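Local coordinates for bifunctional pinoresinol-lariciresinol reductase 1 (Thuja plicata, PDB 1QYD), which reduces pinoresinol to lariciresinol and lariciresinol to secoisolariciresinol in lignan biosynthesis, taking the 4R-hydride from NADPH, at residues R6-G11 with K75-V80; R69-L74 with I103-N108. All blocks are in the same frame, centred on the assembly; numbering follows the deposited sequence.

How the interactions relate
From the N terminus, the chain first lays down strand 7-10. Interaction 1 closes a long loop when segment 75-80 comes back beside it, with 63 residues between. Interaction 2 opens inside that loop, on helix 67-74, and closes beyond it, at the end of helix 96-105; the two loops therefore cross rather than nest. Segment 69-74 runs straight into 75-80, and strand 79-82 leads on to helix 96-105. Interaction 1 joins two neighbouring strands of the parallel sheet, and interaction 2 joins two helices that cover it. They meet where L8 CD2 lies 3.8 Å from L74 CD2 and V80 CG1 lies 3.6 Å from I103 CD1.

Interaction 1. Residues R6-G11 with K75-V80; sequences RVLIVG and KQVDVV
R6 O takes two backbone N-H groups from the incoming chain. V79 N lies 2.9 Å from R6 O, tilted 29° from the carbonyl plane, and D78 N approaches R6 O at 3.0 Å, closer to that plane. In return R6 N makes a weak hydrogen bond to D78 OD2 at 3.1 Å. The opposite charges are not in contact: R6 NE and D78 OD1 are 5.4 Å apart. With CG anti to the carbonyl carbon (chi1 -72°), the R6 chain runs extended past Q76, where CD is 3.3 Å from Q76 O and the guanidinium turns an edge to that oxygen. Further along, L8 N bonds to V79 O at 3.3 Å, the donor standing above the carbonyl plane. Here 7-10 and 79-82 lie side by side in the parallel sheet of the Rossmann fold, strand order 3-2-1-4-5, and G11 opens the glycine-rich turn that probably binds NADP(+). On the face with L8 and V80, V77 from the loop before the strand crosses L8 at about a right angle, CG2 to L8 CB 3.8 Å, and beyond them V80 CG2 meets V10 CG1 at 4.1 Å. L99 of helix 96-105 touches both V10 and V80, while I103 packs on V80. V7 points to the other face, against S24 of helix 17-26. The hydrogen bonding continues from L8 and V10 to I81, and V7 and I9 pair with Y32 of strand 31-34.

Interaction 2. Residues R69-L74 with I103-N108; sequences RLVDAL and IKEAGN
L74 and V71, one turn apart on helix 67-74, face the end of helix 96-105; both helices lie on the same side of the Rossmann sheet, before and after strand 79-82. L74 has the larger share of the contact. With CG anti to the carbonyl carbon (chi1 -51°), L74 sends its CD1 methyl to the backbone of the other helix, 4.0 Å from I103 N, with I103 CG1 at 4.3 Å from the same L74 CD1. L99 and A102, earlier on helix 96-105, also touch this leucine. V71 sits nearer the surface and meets A106, the first residue to leave helical geometry after helix 96-105. The aliphatic start of E105 flanks the valine, CB to V71 CG2 4.4 Å. Past the end of helix 96-105, the N108 side chain folds back toward the last turn of helix 67-74, its CG 3.8 Å from L74 O, with K75 O and V77 O also near the amide. Cut back to an alanine, N108 would probably leave the carbonyls of L74, K75 and V77 without this polar neighbour. The tightest apolar touch is that of V71 CG1 on the A106 methyl, CB, at 3.7 Å.

Interaction 1. Residues R6-G11 with K75-V80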
loop_
_atom_site.group_PDB
_atom_site.type_symbol
_atom_site.label_atom_id
_atom_site.label_comp_id
_atom_site.label_asym_id
_atom_site.label_seq_id
_atom_site.Cartn_x
_atom_site.Cartn_y
_atom_site.Cartn_z
ATOM N N ARG A 6 15.742 29.000 4.838
ATOM C CA ARG A 6 14.350 28.903 5.178
ATOM C C ARG A 6 13.845 27.504 4.996
ATOM O O ARG A 6 13.809 26.957 3.892
ATOM C CB ARG A 6 13.597 29.899 4.326
ATOM C CG ARG A 6 13.875 31.320 4.797
ATOM C CD ARG A 6 13.108 32.348 4.006
ATOM N NE ARG A 6 13.213 33.647 4.641
ATOM C CZ ARG A 6 12.614 34.734 4.142
ATOM N NH1 ARG A 6 11.887 34.668 3.013
ATOM N NH2 ARG A 6 12.710 35.896 4.809
ATOM N N VAL A 7 13.480 26.906 6.137
ATOM C CA VAL A 7 13.110 25.511 6.038
ATOM C C VAL A 7 11.650 25.297 6.276
ATOM O O VAL A 7 10.976 25.974 7.040
ATOM C CB VAL A 7 13.983 24.606 7.012
ATOM C CG1 VAL A 7 15.439 25.115 6.997
ATOM C CG2 VAL A 7 13.451 24.608 8.427
ATOM N N LEU A 8 11.169 24.358 5.493
ATOM C CA LEU A 8 9.787 23.966 5.565
ATOM C C LEU A 8 9.825 22.514 5.991
ATOM O O LEU A 8 10.446 21.704 5.298
ATOM C CB LEU A 8 9.141 24.113 4.193
ATOM C CG LEU A 8 7.671 23.727 4.008
ATOM C CD1 LEU A 8 6.770 24.426 5.018
ATOM C CD2 LEU A 8 7.211 24.202 2.646
ATOM N N ILE A 9 9.220 22.199 7.147
ATOM C CA ILE A 9 9.123 20.814 7.534
ATOM C C ILE A 9 7.678 20.408 7.455
ATOM O O ILE A 9 6.747 21.005 7.987
ATOM C CB ILE A 9 9.657 20.578 8.957
ATOM C CG1 ILE A 9 11.055 21.134 9.058
ATOM C CG2 ILE A 9 9.814 19.068 9.234
ATOM C CD1 ILE A 9 11.316 21.811 10.371
ATOM N N VAL A 10 7.553 19.365 6.671
ATOM C CA VAL A 10 6.292 18.734 6.423
ATOM C C VAL A 10 6.497 17.366 7.065
ATOM O O VAL A 10 7.580 16.814 6.979
ATOM C CB VAL A 10 6.121 18.828 4.872
ATOM C CG1 VAL A 10 7.407 18.695 4.068
ATOM C CG2 VAL A 10 5.170 17.733 4.492
ATOM N N GLY A 11 5.547 16.804 7.816
ATOM C CA GLY A 11 5.755 15.580 8.583
ATOM C C GLY A 11 6.154 15.821 10.061
ATOM O O GLY A 11 6.011 14.955 10.928
ATOM N N LYS A 75 7.658 28.585 -2.370
ATOM C CA LYS A 75 8.343 29.741 -2.914
ATOM C C LYS A 75 8.868 30.606 -1.795
ATOM O O LYS A 75 9.810 31.389 -1.983
ATOM C CB LYS A 75 7.419 30.565 -3.789
ATOM C CG LYS A 75 7.112 29.981 -5.174
ATOM C CD LYS A 75 8.311 29.773 -6.088
ATOM C CE LYS A 75 8.904 31.055 -6.672
ATOM N NZ LYS A 75 10.143 30.822 -7.408
ATOM N N GLN A 76 8.347 30.417 -0.582
ATOM C CA GLN A 76 8.790 31.237 0.546
ATOM C C GLN A 76 10.052 30.700 1.203
ATOM O O GLN A 76 10.709 31.395 1.979
ATOM C CB GLN A 76 7.707 31.335 1.621
ATOM C CG GLN A 76 6.288 31.675 1.167
ATOM C CD GLN A 76 6.130 32.826 0.176
ATOM O OE1 GLN A 76 6.631 33.950 0.338
ATOM N NE2 GLN A 76 5.379 32.467 -0.872
ATOM N N VAL A 77 10.395 29.458 0.870
ATOM C CA VAL A 77 11.546 28.827 1.477
ATOM C C VAL A 77 12.635 28.263 0.537
ATOM O O VAL A 77 12.436 27.991 -0.645
ATOM C CB VAL A 77 10.997 27.733 2.421
ATOM C CG1 VAL A 77 10.103 28.323 3.505
ATOM C CG2 VAL A 77 10.215 26.734 1.607
ATOM N N ASP A 78 13.821 28.052 1.103
ATOM C CA ASP A 78 15.014 27.526 0.455
ATOM C C ASP A 78 15.106 26.008 0.504
ATOM O O ASP A 78 15.189 25.330 -0.525
ATOM C CB ASP A 78 16.250 28.085 1.121
ATOM C CG ASP A 78 16.188 29.565 1.467
ATOM O OD1 ASP A 78 15.303 30.282 0.998
ATOM O OD2 ASP A 78 17.041 30.006 2.231
ATOM N N VAL A 79 15.122 25.464 1.730
ATOM C CA VAL A 79 15.153 24.031 1.905
ATOM C C VAL A 79 13.756 23.532 2.254
ATOM O O VAL A 79 12.940 24.302 2.743
ATOM C CB VAL A 79 16.176 23.731 3.008
ATOM C CG1 VAL A 79 16.452 22.234 2.991
ATOM C CG2 VAL A 79 17.492 24.521 2.796
ATOM N N VAL A 80 13.399 22.300 1.879
ATOM C CA VAL A 80 12.185 21.590 2.310
ATOM C C VAL A 80 12.630 20.200 2.820
ATOM O O VAL A 80 13.345 19.423 2.171
ATOM C CB VAL A 80 11.145 21.405 1.160
ATOM C CG1 VAL A 80 11.866 21.113 -0.133
ATOM C CG2 VAL A 80 10.195 20.228 1.446
#

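Interaction 2. Residues R69-L74 with I103-N108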
loop_
_atom_site.group_PDB
_atom_site.type_symbol
_atom_site.label_atom_id
_atom_site.label_comp_id
_atom_site.label_asym_id
_atom_site.label_seq_id
_atom_site.Cartn_x
_atom_site.Cartn_y
_atom_site.Cartn_z
ATOM N N ARG A 69 -1.306 25.735 -3.397
ATOM C CA ARG A 69 -0.873 26.356 -2.157
ATOM C C ARG A 69 0.486 25.840 -1.729
ATOM O O ARG A 69 1.294 26.557 -1.117
ATOM C CB ARG A 69 -1.874 26.096 -1.062
ATOM C CG ARG A 69 -1.589 26.820 0.250
ATOM C CD ARG A 69 -2.912 27.099 0.947
ATOM N NE ARG A 69 -3.759 25.913 0.968
ATOM C CZ ARG A 69 -4.942 25.810 1.579
ATOM N NH1 ARG A 69 -5.460 26.838 2.262
ATOM N NH2 ARG A 69 -5.611 24.651 1.449
ATOM N N LEU A 70 0.738 24.586 -2.120
ATOM C CA LEU A 70 1.989 23.938 -1.845
ATOM C C LEU A 70 3.073 24.730 -2.547
ATOM O O LEU A 70 3.980 25.199 -1.866
ATOM C CB LEU A 70 1.840 22.554 -2.353
ATOM C CG LEU A 70 2.642 21.450 -1.742
ATOM C CD1 LEU A 70 2.511 21.453 -0.237
ATOM C CD2 LEU A 70 2.142 20.150 -2.356
ATOM N N VAL A 71 2.936 25.019 -3.855
ATOM C CA VAL A 71 3.911 25.833 -4.595
ATOM C C VAL A 71 4.045 27.250 -4.069
ATOM O O VAL A 71 5.146 27.816 -4.078
ATOM C CB VAL A 71 3.542 25.916 -6.079
ATOM C CG1 VAL A 71 4.675 26.564 -6.830
ATOM C CG2 VAL A 71 3.392 24.532 -6.700
ATOM N N ASP A 72 2.930 27.808 -3.559
ATOM C CA ASP A 72 2.957 29.159 -3.020
ATOM C C ASP A 72 3.926 29.189 -1.870
ATOM O O ASP A 72 4.862 29.989 -1.840
ATOM C CB ASP A 72 1.618 29.641 -2.435
ATOM C CG ASP A 72 0.459 29.982 -3.339
ATOM O OD1 ASP A 72 -0.658 30.075 -2.841
ATOM O OD2 ASP A 72 0.658 30.168 -4.531
ATOM N N ALA A 73 3.625 28.204 -0.995
ATOM C CA ALA A 73 4.288 27.926 0.270
ATOM C C ALA A 73 5.801 27.727 0.137
ATOM O O ALA A 73 6.573 28.357 0.857
ATOM C CB ALA A 73 3.607 26.668 0.885
ATOM N N LEU A 74 6.170 26.900 -0.859
ATOM C CA LEU A 74 7.530 26.495 -1.170
ATOM C C LEU A 74 8.340 27.620 -1.742
ATOM O O LEU A 74 9.565 27.620 -1.641
ATOM C CB LEU A 74 7.551 25.340 -2.178
ATOM C CG LEU A 74 6.709 24.086 -1.922
ATOM C CD1 LEU A 74 6.485 23.355 -3.224
ATOM C CD2 LEU A 74 7.378 23.173 -0.973
ATOM N N ILE A 103 7.693 20.786 -6.102
ATOM C CA ILE A 103 9.051 21.305 -6.042
ATOM C C ILE A 103 9.589 21.508 -7.456
ATOM O O ILE A 103 10.320 22.478 -7.689
ATOM C CB ILE A 103 9.933 20.283 -5.208
ATOM C CG1 ILE A 103 9.613 20.502 -3.745
ATOM C CG2 ILE A 103 11.434 20.496 -5.353
ATOM C CD1 ILE A 103 10.158 19.421 -2.829
ATOM N N LYS A 104 9.289 20.587 -8.395
ATOM C CA LYS A 104 9.697 20.670 -9.786
ATOM C C LYS A 104 9.163 21.942 -10.429
ATOM O O LYS A 104 9.886 22.736 -11.024
ATOM C CB LYS A 104 9.177 19.416 -10.464
ATOM C CG LYS A 104 9.281 19.287 -11.971
ATOM C CD LYS A 104 10.702 19.442 -12.530
ATOM C CE LYS A 104 10.768 19.043 -14.014
ATOM N NZ LYS A 104 12.134 18.980 -14.508
ATOM N N GLU A 105 7.882 22.166 -10.206
ATOM C CA GLU A 105 7.156 23.320 -10.698
ATOM C C GLU A 105 7.736 24.624 -10.212
ATOM O O GLU A 105 8.002 25.493 -11.046
ATOM C CB GLU A 105 5.714 23.261 -10.258
ATOM C CG GLU A 105 4.806 24.139 -11.093
ATOM C CD GLU A 105 3.468 23.474 -11.367
ATOM O OE1 GLU A 105 3.471 22.353 -11.883
ATOM O OE2 GLU A 105 2.434 24.081 -11.066
ATOM N N ALA A 106 7.918 24.800 -8.896
ATOM C CA ALA A 106 8.599 25.992 -8.412
ATOM C C ALA A 106 10.089 25.850 -8.788
ATOM O O ALA A 106 10.477 24.861 -9.434
ATOM C CB ALA A 106 8.391 26.082 -6.887
ATOM N N GLY A 107 10.992 26.775 -8.482
ATOM C CA GLY A 107 12.370 26.530 -8.872
ATOM C C GLY A 107 13.340 26.950 -7.811
ATOM O O GLY A 107 14.510 26.577 -7.852
ATOM N N ASN A 108 12.856 27.697 -6.827
ATOM C CA ASN A 108 13.730 28.245 -5.815
ATOM C C ASN A 108 14.232 27.334 -4.688
ATOM O O ASN A 108 14.959 27.841 -3.829
ATOM C CB ASN A 108 13.010 29.459 -5.251
ATOM C CG ASN A 108 11.877 29.109 -4.306
ATOM O OD1 ASN A 108 11.913 29.511 -3.138
ATOM N ND2 ASN A 108 10.890 28.350 -4.793
#